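Local coordinates for protein C-type lectin domain family 4 member F (Mus musculus, PDB 6JJJ) that serves as a Kupffer cell surface receptor that binds galactose and fucose and could be involved in endocytosis, at residues 50-55 with 146-151. Residues are numbered along the deposited sequence; the frame is centred on the assembly and turned at random.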
# COMPACT_ATOMS: atom_id res chain seq x y z
N LYS A 50 -24.07 4.08 -5.01
CA LYS A 50 -24.28 2.79 -4.35
C LYS A 50 -22.95 2.08 -4.10
O LYS A 50 -22.78 1.41 -3.07
CB LYS A 50 -25.21 1.92 -5.19
CG LYS A 50 -26.60 2.49 -5.40
CD LYS A 50 -27.53 2.09 -4.26
CE LYS A 50 -28.90 2.75 -4.38
NZ LYS A 50 -29.62 2.37 -5.62
N PHE A 51 -21.99 2.24 -5.01
CA PHE A 51 -20.67 1.66 -4.80
C PHE A 51 -19.96 2.35 -3.64
O PHE A 51 -19.53 1.69 -2.68
CB PHE A 51 -19.83 1.77 -6.08
CG PHE A 51 -18.45 1.17 -5.96
CD1 PHE A 51 -17.42 1.88 -5.34
CD2 PHE A 51 -18.17 -0.09 -6.46
CE1 PHE A 51 -16.16 1.33 -5.21
CE2 PHE A 51 -16.91 -0.64 -6.34
CZ PHE A 51 -15.90 0.07 -5.72
N CYS A 52 -19.81 3.67 -3.71
CA CYS A 52 -19.12 4.40 -2.65
C CYS A 52 -19.75 4.12 -1.29
O CYS A 52 -19.04 4.03 -0.27
CB CYS A 52 -19.11 5.90 -2.94
SG CYS A 52 -18.27 6.42 -4.48
N THR A 53 -21.07 3.98 -1.24
CA THR A 53 -21.74 3.62 0.00
C THR A 53 -21.33 2.23 0.45
O THR A 53 -20.98 2.01 1.61
CB THR A 53 -23.26 3.69 -0.17
OG1 THR A 53 -23.65 2.90 -1.30
CG2 THR A 53 -23.73 5.12 -0.36
N SER A 54 -21.35 1.26 -0.48
CA SER A 54 -20.98 -0.10 -0.13
C SER A 54 -19.63 -0.12 0.57
O SER A 54 -19.43 -0.87 1.54
CB SER A 54 -20.93 -0.97 -1.39
OG SER A 54 -19.75 -0.72 -2.14
N GLN A 55 -18.70 0.72 0.12
CA GLN A 55 -17.38 0.80 0.74
C GLN A 55 -17.32 1.87 1.82
O GLN A 55 -16.23 2.35 2.15
CB GLN A 55 -16.34 1.10 -0.34
CG GLN A 55 -16.47 0.26 -1.61
CD GLN A 55 -16.45 -1.23 -1.40
OE1 GLN A 55 -17.12 -1.77 -0.52
NE2 GLN A 55 -15.67 -1.93 -2.22
N TRP A 146 -16.13 7.50 -11.64
CA TRP A 146 -16.41 8.33 -10.47
C TRP A 146 -15.22 8.32 -9.52
O TRP A 146 -14.22 7.65 -9.76
CB TRP A 146 -17.66 7.83 -9.74
CG TRP A 146 -17.47 6.47 -9.14
CD1 TRP A 146 -17.01 6.18 -7.89
CD2 TRP A 146 -17.71 5.21 -9.78
NE1 TRP A 146 -16.96 4.82 -7.71
CE2 TRP A 146 -17.38 4.20 -8.85
CE3 TRP A 146 -18.17 4.83 -11.05
CZ2 TRP A 146 -17.51 2.84 -9.15
CZ3 TRP A 146 -18.29 3.49 -11.34
CH2 TRP A 146 -17.96 2.51 -10.40
N VAL A 147 -15.36 9.07 -8.43
CA VAL A 147 -14.36 9.10 -7.37
C VAL A 147 -15.08 9.10 -6.02
O VAL A 147 -15.96 9.93 -5.78
CB VAL A 147 -13.43 10.32 -7.51
CG1 VAL A 147 -14.25 11.60 -7.61
CG2 VAL A 147 -12.45 10.38 -6.35
N CYS A 148 -14.69 8.17 -5.14
CA CYS A 148 -15.22 8.11 -3.79
C CYS A 148 -14.25 8.78 -2.82
O CYS A 148 -13.04 8.85 -3.07
CB CYS A 148 -15.44 6.66 -3.34
SG CYS A 148 -16.41 5.60 -4.44
N LYS A 149 -14.78 9.28 -1.70
CA LYS A 149 -13.96 9.85 -0.64
C LYS A 149 -14.32 9.21 0.69
O LYS A 149 -15.50 8.95 0.98
CB LYS A 149 -14.13 11.38 -0.54
CG LYS A 149 -13.28 12.01 0.56
CD LYS A 149 -12.98 13.49 0.30
CE LYS A 149 -14.10 14.39 0.78
NZ LYS A 149 -13.73 15.84 0.67
N LYS A 150 -13.30 8.99 1.52
CA LYS A 150 -13.46 8.30 2.80
C LYS A 150 -12.65 9.02 3.86
O LYS A 150 -11.54 9.49 3.60
CB LYS A 150 -13.03 6.84 2.70
CG LYS A 150 -13.12 6.07 4.00
CD LYS A 150 -12.70 4.62 3.82
CE LYS A 150 -13.81 3.78 3.21
NZ LYS A 150 -14.61 3.08 4.25
N SER A 151 -13.22 9.11 5.06
CA SER A 151 -12.59 9.80 6.17
C SER A 151 -11.85 8.82 7.07
O SER A 151 -12.20 7.64 7.15
CB SER A 151 -13.64 10.55 7.00
OG SER A 151 -14.42 11.41 6.18
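The disulfide that ties the first helix of the C-type lectin fold to the last strand of the domain is C52–C148, with SG of C52 2.0 Å from SG of C148. Its chi3 is -79°. The bridge forms where the backbones of helix 45-54 and strand 147-151 come near, CA of C52 lying 5.5 Å from CA of C148. The two short segments run in nearly the same direction, 27° apart. Their axes are 8.7 Å from each other at closest approach. Aromatic side chains pack beside the bridge. CZ2 of W146 sits over one face of the F51 ring, offset toward its rim and 3.7 Å from CG of F51. The F51 ring and the six-membered ring of W146 are at 58°, an oblique pairing. Sulfur-aromatic contacts join the cystine to both residues: SG of C148 lies at the edge of the F51 ring, 4.0 Å from CD1 of F51. SG of C52 is 3.6 Å from CD1 of W146. Past the helix end, the K150 chain bends at chi3 and chi4, and NZ of K150 donates a hydrogen bond to the backbone O of Q55 at 2.8 Å, tilted out of the carbonyl plane. Strand 147-151 is flanked in its antiparallel sheet by strands 34-38 and 58-59; L59 touches C52 and W146, Y37 meets F51, and W28 of strand 28-31 packs against Q55, C148 and K150.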